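Local coordinates for protein probable transcriptional regulator (Pseudomonas aeruginosa PAO1, PDB 2GEN) that probably binds DNA as a TetR-family transcriptional regulator, using an N-terminal helix-turn-helix region attached to a helical body that pairs with a second subunit, at residues Leu17-Glu22 with Asp26-Glu31; Thr89-Trp94 with Gly159-Leu164; Arg131-Leu136 with Met148-Phe153. All coordinates share one frame; numbering follows the deposited sequence.

Interaction 1: Leu17-Glu22 with Asp26-Glu31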
loop_
_atom_site.group_PDB
_atom_site.type_symbol
_atom_site.label_atom_id
_atom_site.label_comp_id
_atom_site.label_asym_id
_atom_site.label_seq_id
_atom_site.Cartn_x
_atom_site.Cartn_y
_atom_site.Cartn_z
ATOM N N LEU A 17 14.040 -6.034 -15.717
ATOM C CA LEU A 17 12.630 -5.821 -15.443
ATOM C C LEU A 17 11.722 -6.667 -16.361
ATOM O O LEU A 17 10.770 -7.277 -15.884
ATOM C CB LEU A 17 12.287 -4.324 -15.545
ATOM C CG LEU A 17 10.800 -3.974 -15.480
ATOM C CD1 LEU A 17 10.172 -4.343 -14.107
ATOM C CD2 LEU A 17 10.657 -2.482 -15.752
ATOM N N ALA A 18 12.008 -6.691 -17.661
ATOM C CA ALA A 18 11.207 -7.467 -18.605
ATOM C C ALA A 18 11.197 -8.956 -18.214
ATOM O O ALA A 18 10.137 -9.592 -18.208
ATOM C CB ALA A 18 11.759 -7.284 -20.017
ATOM N N CYS A 19 12.371 -9.479 -17.842
ATOM C CA CYS A 19 12.496 -10.878 -17.397
ATOM C C CYS A 19 11.684 -11.121 -16.139
ATOM O O CYS A 19 10.894 -12.060 -16.082
ATOM C CB CYS A 19 13.967 -11.253 -17.147
ATOM S SG CYS A 19 15.018 -11.295 -18.605
ATOM N N PHE A 20 11.864 -10.254 -15.134
ATOM C CA PHE A 20 11.163 -10.378 -13.859
ATOM C C PHE A 20 9.647 -10.371 -14.020
ATOM O O PHE A 20 8.943 -11.101 -13.330
ATOM C CB PHE A 20 11.555 -9.248 -12.894
ATOM C CG PHE A 20 12.969 -9.304 -12.391
ATOM C CD1 PHE A 20 13.710 -10.479 -12.423
ATOM C CD2 PHE A 20 13.544 -8.168 -11.835
ATOM C CE1 PHE A 20 15.016 -10.512 -11.940
ATOM C CE2 PHE A 20 14.834 -8.173 -11.341
ATOM C CZ PHE A 20 15.593 -9.371 -11.385
ATOM N N SER A 21 9.157 -9.527 -14.929
ATOM C CA SER A 21 7.722 -9.342 -15.151
ATOM C C SER A 21 7.113 -10.554 -15.836
ATOM O O SER A 21 6.023 -10.970 -15.488
ATOM C CB SER A 21 7.464 -8.086 -15.993
ATOM O OG SER A 21 8.044 -6.962 -15.354
ATOM N N GLU A 22 7.859 -11.114 -16.784
ATOM C CA GLU A 22 7.419 -12.259 -17.583
ATOM C C GLU A 22 7.502 -13.574 -16.805
ATOM O O GLU A 22 6.562 -14.381 -16.821
ATOM C CB GLU A 22 8.269 -12.331 -18.845
ATOM C CG GLU A 22 7.875 -13.429 -19.839
ATOM C CD GLU A 22 8.407 -13.160 -21.251
ATOM O OE1 GLU A 22 9.053 -12.100 -21.468
ATOM O OE2 GLU A 22 8.167 -14.008 -22.143
ATOM N N ASP A 26 12.071 -15.013 -8.866
ATOM C CA ASP A 26 12.762 -16.233 -8.463
ATOM C C ASP A 26 13.094 -17.117 -9.667
ATOM O O ASP A 26 14.214 -17.635 -9.758
ATOM C CB ASP A 26 11.975 -16.958 -7.358
ATOM C CG ASP A 26 12.027 -16.208 -6.008
ATOM O OD1 ASP A 26 13.050 -15.547 -5.706
ATOM O OD2 ASP A 26 11.051 -16.280 -5.234
ATOM N N ALA A 27 12.168 -17.232 -10.617
ATOM C CA ALA A 27 12.405 -18.026 -11.840
ATOM C C ALA A 27 13.326 -17.386 -12.894
ATOM O O ALA A 27 13.732 -18.056 -13.858
ATOM C CB ALA A 27 11.078 -18.442 -12.478
ATOM N N THR A 28 13.634 -16.096 -12.754
ATOM C CA THR A 28 14.597 -15.451 -13.667
ATOM C C THR A 28 16.025 -15.818 -13.282
ATOM O O THR A 28 16.385 -15.834 -12.103
ATOM C CB THR A 28 14.443 -13.892 -13.703
ATOM O OG1 THR A 28 13.146 -13.554 -14.207
ATOM C CG2 THR A 28 15.522 -13.228 -14.574
ATOM N N THR A 29 16.843 -16.117 -14.280
ATOM C CA THR A 29 18.251 -16.387 -14.031
ATOM C C THR A 29 19.077 -15.278 -14.651
ATOM O O THR A 29 18.588 -14.548 -15.517
ATOM C CB THR A 29 18.662 -17.729 -14.665
ATOM O OG1 THR A 29 18.460 -17.644 -16.085
ATOM C CG2 THR A 29 17.827 -18.878 -14.087
ATOM N N ILE A 30 20.325 -15.145 -14.209
ATOM C CA ILE A 30 21.265 -14.224 -14.839
ATOM C C ILE A 30 21.441 -14.520 -16.336
ATOM O O ILE A 30 21.664 -13.610 -17.123
ATOM C CB ILE A 30 22.625 -14.156 -14.075
ATOM C CG1 ILE A 30 23.486 -12.984 -14.559
ATOM C CG2 ILE A 30 23.402 -15.474 -14.162
ATOM C CD1 ILE A 30 23.247 -11.705 -13.798
ATOM N N GLU A 31 21.321 -15.790 -16.733
ATOM C CA GLU A 31 21.385 -16.149 -18.149
ATOM C C GLU A 31 20.288 -15.469 -18.969
ATOM O O GLU A 31 20.550 -14.931 -20.050
ATOM C CB GLU A 31 21.308 -17.674 -18.331
ATOM C CG GLU A 31 22.593 -18.410 -17.942
ATOM C CD GLU A 31 22.740 -18.695 -16.443
ATOM O OE1 GLU A 31 21.793 -18.485 -15.632
ATOM O OE2 GLU A 31 23.839 -19.154 -16.076
#

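Interaction 2: Thr89-Trp94 with Gly159-Leu164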
loop_
_atom_site.group_PDB
_atom_site.type_symbol
_atom_site.label_atom_id
_atom_site.label_comp_id
_atom_site.label_asym_id
_atom_site.label_seq_id
_atom_site.Cartn_x
_atom_site.Cartn_y
_atom_site.Cartn_z
ATOM N N THR A 89 0.832 14.076 -9.456
ATOM C CA THR A 89 0.931 13.784 -10.948
ATOM C C THR A 89 2.223 13.042 -11.292
ATOM O O THR A 89 2.219 12.237 -12.208
ATOM C CB THR A 89 0.819 15.053 -11.786
ATOM O OG1 THR A 89 1.924 15.916 -11.484
ATOM C CG2 THR A 89 -0.469 15.778 -11.460
ATOM N N SER A 90 3.345 13.317 -10.611
ATOM C CA SER A 90 4.595 12.633 -10.907
ATOM C C SER A 90 4.474 11.131 -10.671
ATOM O O SER A 90 4.962 10.321 -11.466
ATOM C CB SER A 90 5.776 13.236 -10.127
ATOM O OG SER A 90 5.965 14.567 -10.519
ATOM N N TYR A 91 3.790 10.759 -9.580
ATOM C CA TYR A 91 3.657 9.360 -9.264
ATOM C C TYR A 91 2.723 8.661 -10.261
ATOM O O TYR A 91 3.099 7.636 -10.835
ATOM C CB TYR A 91 3.162 9.182 -7.819
ATOM C CG TYR A 91 3.028 7.740 -7.522
ATOM C CD1 TYR A 91 4.179 6.930 -7.419
ATOM C CD2 TYR A 91 1.765 7.144 -7.401
ATOM C CE1 TYR A 91 4.059 5.544 -7.165
ATOM C CE2 TYR A 91 1.640 5.776 -7.150
ATOM C CZ TYR A 91 2.772 4.998 -7.028
ATOM O OH TYR A 91 2.653 3.642 -6.810
ATOM N N ILE A 92 1.570 9.258 -10.519
ATOM C CA ILE A 92 0.553 8.652 -11.387
ATOM C C ILE A 92 1.164 8.516 -12.797
ATOM O O ILE A 92 1.139 7.445 -13.378
ATOM C CB ILE A 92 -0.742 9.483 -11.381
ATOM C CG1 ILE A 92 -1.435 9.344 -10.008
ATOM C CG2 ILE A 92 -1.666 9.034 -12.577
ATOM C CD1 ILE A 92 -1.864 7.951 -9.676
ATOM N N ASP A 93 1.770 9.592 -13.276
ATOM C CA ASP A 93 2.347 9.577 -14.654
ATOM C C ASP A 93 3.434 8.532 -14.771
ATOM O O ASP A 93 3.501 7.845 -15.773
ATOM C CB ASP A 93 2.882 10.940 -15.008
ATOM C CG ASP A 93 1.770 11.960 -15.176
ATOM O OD1 ASP A 93 0.565 11.553 -15.203
ATOM O OD2 ASP A 93 2.068 13.176 -15.311
ATOM N N TRP A 94 4.317 8.440 -13.757
ATOM C CA TRP A 94 5.396 7.477 -13.771
ATOM C C TRP A 94 4.838 6.023 -13.788
ATOM O O TRP A 94 5.318 5.160 -14.558
ATOM C CB TRP A 94 6.368 7.712 -12.593
ATOM C CG TRP A 94 7.581 6.803 -12.709
ATOM C CD1 TRP A 94 8.775 7.059 -13.396
ATOM C CD2 TRP A 94 7.701 5.499 -12.172
ATOM N NE1 TRP A 94 9.618 5.965 -13.277
ATOM C CE2 TRP A 94 8.990 5.005 -12.531
ATOM C CE3 TRP A 94 6.855 4.691 -11.399
ATOM C CZ2 TRP A 94 9.431 3.719 -12.144
ATOM C CZ3 TRP A 94 7.314 3.416 -11.001
ATOM C CH2 TRP A 94 8.583 2.964 -11.389
ATOM N N GLY A 159 -1.262 8.975 -0.398
ATOM C CA GLY A 159 -1.938 7.711 -0.062
ATOM C C GLY A 159 -3.002 7.325 -1.110
ATOM O O GLY A 159 -2.998 6.181 -1.534
ATOM N N PRO A 160 -3.901 8.254 -1.468
ATOM C CA PRO A 160 -4.896 7.848 -2.503
ATOM C C PRO A 160 -4.271 7.345 -3.811
ATOM O O PRO A 160 -4.665 6.273 -4.328
ATOM C CB PRO A 160 -5.730 9.109 -2.705
ATOM C CG PRO A 160 -5.727 9.772 -1.347
ATOM C CD PRO A 160 -4.238 9.601 -0.965
ATOM N N ALA A 161 -3.298 8.084 -4.351
ATOM C CA ALA A 161 -2.598 7.659 -5.543
ATOM C C ALA A 161 -1.900 6.315 -5.352
ATOM O O ALA A 161 -2.025 5.459 -6.200
ATOM C CB ALA A 161 -1.570 8.762 -5.995
ATOM N N HIS A 162 -1.156 6.107 -4.250
ATOM C CA HIS A 162 -0.556 4.823 -3.975
ATOM C C HIS A 162 -1.625 3.708 -3.956
ATOM O O HIS A 162 -1.428 2.608 -4.521
ATOM C CB HIS A 162 0.165 4.848 -2.614
ATOM C CG HIS A 162 1.524 5.468 -2.640
ATOM N ND1 HIS A 162 2.291 5.616 -1.489
ATOM C CD2 HIS A 162 2.266 5.988 -3.656
ATOM C CE1 HIS A 162 3.456 6.165 -1.807
ATOM N NE2 HIS A 162 3.467 6.404 -3.113
ATOM N N ASP A 163 -2.727 3.993 -3.270
ATOM C CA ASP A 163 -3.761 2.987 -3.094
ATOM C C ASP A 163 -4.434 2.644 -4.432
ATOM O O ASP A 163 -4.572 1.460 -4.767
ATOM C CB ASP A 163 -4.781 3.454 -2.064
ATOM C CG ASP A 163 -5.680 2.332 -1.592
ATOM O OD1 ASP A 163 -5.204 1.469 -0.793
ATOM O OD2 ASP A 163 -6.846 2.315 -2.028
ATOM N N LEU A 164 -4.851 3.655 -5.182
ATOM C CA LEU A 164 -5.476 3.422 -6.502
ATOM C C LEU A 164 -4.499 2.711 -7.452
ATOM O O LEU A 164 -4.886 1.767 -8.150
ATOM C CB LEU A 164 -5.960 4.715 -7.106
ATOM C CG LEU A 164 -6.904 4.608 -8.329
ATOM C CD1 LEU A 164 -8.092 3.678 -8.008
ATOM C CD2 LEU A 164 -7.424 5.970 -8.735
HETATM O O HOH W 1 1.253 2.105 -4.648
#

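Interaction 3: Arg131-Leu136 with Met148-Phe153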
loop_
_atom_site.group_PDB
_atom_site.type_symbol
_atom_site.label_atom_id
_atom_site.label_comp_id
_atom_site.label_asym_id
_atom_site.label_seq_id
_atom_site.Cartn_x
_atom_site.Cartn_y
_atom_site.Cartn_z
ATOM N N ARG A 131 14.565 16.419 0.534
ATOM C CA ARG A 131 14.272 17.350 -0.553
ATOM C C ARG A 131 12.785 17.757 -0.502
ATOM O O ARG A 131 12.431 18.922 -0.718
ATOM C CB ARG A 131 14.632 16.675 -1.888
ATOM C CG ARG A 131 14.286 17.517 -3.098
ATOM C CD ARG A 131 15.127 18.806 -3.111
ATOM N NE ARG A 131 14.851 19.820 -4.151
ATOM C CZ ARG A 131 14.074 20.880 -3.945
ATOM N NH1 ARG A 131 13.443 21.009 -2.779
ATOM N NH2 ARG A 131 13.897 21.793 -4.910
ATOM N N ILE A 132 11.904 16.792 -0.273
ATOM C CA ILE A 132 10.482 17.091 -0.173
ATOM C C ILE A 132 10.207 18.001 1.036
ATOM O O ILE A 132 9.506 19.033 0.926
ATOM C CB ILE A 132 9.652 15.817 -0.093
ATOM C CG1 ILE A 132 9.791 15.019 -1.407
ATOM C CG2 ILE A 132 8.181 16.146 0.183
ATOM C CD1 ILE A 132 9.111 13.643 -1.284
ATOM N N HIS A 133 10.812 17.674 2.172
ATOM C CA HIS A 133 10.650 18.521 3.368
ATOM C C HIS A 133 11.113 19.948 3.096
ATOM O O HIS A 133 10.407 20.904 3.425
ATOM C CB HIS A 133 11.350 17.910 4.586
ATOM C CG HIS A 133 10.997 18.588 5.872
ATOM N ND1 HIS A 133 11.594 19.770 6.280
ATOM C CD2 HIS A 133 10.100 18.264 6.834
ATOM C CE1 HIS A 133 11.073 20.142 7.441
ATOM N NE2 HIS A 133 10.159 19.249 7.800
ATOM N N ALA A 134 12.256 20.110 2.410
ATOM C CA ALA A 134 12.732 21.465 2.054
ATOM C C ALA A 134 11.799 22.180 1.110
ATOM O O ALA A 134 11.570 23.380 1.278
ATOM C CB ALA A 134 14.155 21.398 1.478
ATOM N N ALA A 135 11.190 21.442 0.163
ATOM C CA ALA A 135 10.263 22.062 -0.791
ATOM C C ALA A 135 8.964 22.570 -0.151
ATOM O O ALA A 135 8.308 23.466 -0.668
ATOM C CB ALA A 135 9.919 21.075 -1.915
ATOM N N LEU A 136 8.549 21.916 0.935
ATOM C CA LEU A 136 7.263 22.242 1.545
ATOM C C LEU A 136 7.389 23.257 2.645
ATOM O O LEU A 136 6.393 23.861 3.026
ATOM C CB LEU A 136 6.647 20.945 2.110
ATOM C CG LEU A 136 6.229 19.914 1.054
ATOM C CD1 LEU A 136 5.917 18.581 1.675
ATOM C CD2 LEU A 136 5.041 20.461 0.224
HETATM N N MSE A 148 -1.058 19.579 10.486
HETATM C CA MSE A 148 -0.898 18.153 10.687
HETATM C C MSE A 148 0.578 17.775 10.749
HETATM O O MSE A 148 1.428 18.521 10.212
HETATM C CB MSE A 148 -1.645 17.350 9.587
HETATM C CG MSE A 148 -0.990 17.340 8.290
HETATM SE SE MSE A 148 -2.215 16.484 6.929
HETATM C CE MSE A 148 -3.236 17.915 6.460
ATOM N N PRO A 149 0.906 16.637 11.383
ATOM C CA PRO A 149 2.276 16.109 11.382
ATOM C C PRO A 149 2.792 15.848 9.970
ATOM O O PRO A 149 2.009 15.487 9.089
ATOM C CB PRO A 149 2.162 14.798 12.148
ATOM C CG PRO A 149 0.896 14.927 12.953
ATOM C CD PRO A 149 -0.011 15.797 12.184
ATOM N N ASP A 150 4.086 16.038 9.760
ATOM C CA ASP A 150 4.702 15.857 8.418
ATOM C C ASP A 150 4.380 14.477 7.828
ATOM O O ASP A 150 4.066 14.375 6.614
ATOM C CB ASP A 150 6.237 16.012 8.495
ATOM C CG ASP A 150 6.692 17.452 8.730
ATOM O OD1 ASP A 150 5.883 18.400 8.645
ATOM O OD2 ASP A 150 7.906 17.636 9.031
ATOM N N ASP A 151 4.415 13.425 8.668
ATOM C CA ASP A 151 4.090 12.063 8.196
ATOM C C ASP A 151 2.649 11.916 7.761
ATOM O O ASP A 151 2.380 11.173 6.788
ATOM C CB ASP A 151 4.348 10.968 9.227
ATOM C CG ASP A 151 5.795 10.851 9.638
ATOM O OD1 ASP A 151 6.698 10.787 8.772
ATOM O OD2 ASP A 151 6.010 10.778 10.866
ATOM N N CYS A 152 1.731 12.595 8.461
ATOM C CA CYS A 152 0.310 12.618 8.069
ATOM C C CYS A 152 0.125 13.314 6.722
ATOM O O CYS A 152 -0.506 12.766 5.801
ATOM C CB CYS A 152 -0.517 13.376 9.080
ATOM S SG CYS A 152 -0.646 12.482 10.575
ATOM N N PHE A 153 0.669 14.534 6.621
ATOM C CA PHE A 153 0.697 15.257 5.334
ATOM C C PHE A 153 1.185 14.340 4.195
ATOM O O PHE A 153 0.520 14.280 3.146
ATOM C CB PHE A 153 1.539 16.539 5.446
ATOM C CG PHE A 153 1.545 17.401 4.212
ATOM C CD1 PHE A 153 0.833 18.599 4.201
ATOM C CD2 PHE A 153 2.289 17.053 3.097
ATOM C CE1 PHE A 153 0.835 19.454 3.108
ATOM C CE2 PHE A 153 2.325 17.937 1.970
ATOM C CZ PHE A 153 1.555 19.126 1.978
#

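Interaction 1: Leu17-Glu22 with Asp26-Glu31
In the N-terminal region of this TetR-family protein that probably binds DNA, Thr28 packs against Cys19 and Phe20 where the chain leaves helix 9-23 and turns into helix 30-37, the first helix of the predicted helix-turn-helix. Just three residues separate the two segments, and the contact is small but buried. The closest pair of alpha carbons, those of Phe20 and Thr28, are 6.1 Å apart, and the threonine side chain fills the gap with both of its branches. Its methyl, placed anti to the backbone N, reaches both residues of the helix: Thr28 CG2 lies 3.6 Å from Cys19 CB and 3.8 Å from Phe20 CE1. The phenyl ring offers its edge here, Thr28 CB sits in the ring plane at 3.7 Å from Phe20 CD1, and the two side chains cross at about a right angle. Leu58 of helix 51-76 also touches Phe20, and Ile33 of helix 30-37 touches Thr28. The hydroxyl branch is used differently. Thr28 OG1 comes within 3.3 Å of Cys19 O without bonding to it; its hydrogen bond is made to Gly24 O, inside the turn, which ties the loop back to the end of the first helix. Next in sequence, Thr29 takes the N-cap position of helix 30-37, its OG1 accepting from Met32 N. Nearby, Glu22 forms a salt bridge with Arg36, linking helix 9-23 to helix 30-37, and Asp26 forms one with Arg111 of helix 99-114. Within helix 9-23, Leu17 O takes two donors from one residue, Ser21 N at 2.9 Å and Ser21 OG at 2.8 Å, the hydroxyl approaching from above the carbonyl plane, 39° out of it.

Interaction 2: Thr89-Trp94 with Gly159-Leu164
One face of the Tyr91 ring receives the edge of His162, whose CD2 stands 3.5 Å above the phenol plane, offset toward the rim. This is an edge-to-face pair, with ring centroids 4.8 Å apart and planes at 72°. At the edge of Tyr91 lies Ala161 O, 3.8 Å from Tyr91 CE2, and Tyr91 CD2 in turn lies in the plane of the imidazole. With CG anti to the backbone N (chi1 180°), the phenol swings out toward helix 150-169. Water 1 adds a polar bridge: it donates to His162 O at 2.7 Å and is hydrogen-bonded to Tyr91 OH at 3.0 Å. Helices 80-97 and 150-169 belong to the all-helical C-terminal body of the TetR fold, and here their short segments run nearly parallel, at 12°. Where they come nearest, the small Ala161 lets Ile92 in, its CD1 3.8 Å from Ala161 CB. Helix 150-169 is kinked at Pro160 and Ala161, whose N atoms have no bond to the preceding turn. The same helix also meets the second subunit: Pro160 packs on Pro160 of that chain, and the histidine finds its other, polar partner there, His162 ND1 hydrogen-bonding Asp163 OD1 of the second subunit.

Interaction 3: Arg131-Leu136 with Met148-Phe153
Leu136 and Phe153 form the tightly packed half of this contact in the C-terminal helical body of the TetR fold, where helix 118-141 passes the first turn of helix 150-169. The two side chains come from opposite directions, and both branches of the leucine are used: Leu136 CD1 lies 3.7 Å from Phe153 CE2, while Leu136 CD2 is 4.1 Å from Phe153 CZ. The phenyl ring reaches across because its CG is anti to the backbone N (chi1 -176°). Both residues are buried, and the packing continues beyond them: Phe153 also meets Phe145 edge-to-face and carries a cation-pi contact with Arg140, and Val84 and Thr83 of helix 80-97 touch Phe153 and Leu136 respectively. The other half, His133 with Asp150, is looser and lies toward the partly exposed side. Here the carboxylate stands at the edge of the imidazole, its plane turned 69° against the ring. Asp150 belongs to the opening turn of its helix, right after Pro149 at the N-cap position, and its stronger commitments lie beyond the two segments: OD1 forms a salt bridge with Arg140, and OD2 one with Arg174 NH1 of the second subunit. An acid held by two arginines would probably stay ionised. The histidine adds a third, lesser partner, and the oxygen faces the ring edge between two atoms: Asp150 OD2 is 3.2 Å from His133 CD2 and 3.0 Å from His133 NE2, whose hydrogen bond to it is weak, bent to 120° at the hydrogen.

Interaction 1 comes first along the chain, and both segments of interaction 3 lie between the two of interaction 2. Interaction 1 belongs to the predicted helix-turn-helix region and has no neighbour from the other subunit; its centre lies about 26 Å from that of interaction 2, though their nearest atoms are about 7 Å apart without touching, and about 37 Å from that of interaction 3, which sits across the middle of the chain. Interactions 2 and 3 share helix 150-169, with centres about 17 Å apart, and both reach the second subunit, so this helix contributes both to packing inside the body and to the subunit interface. Helix 80-97 reappears too, its Thr83 and Val84 bordering interaction 3.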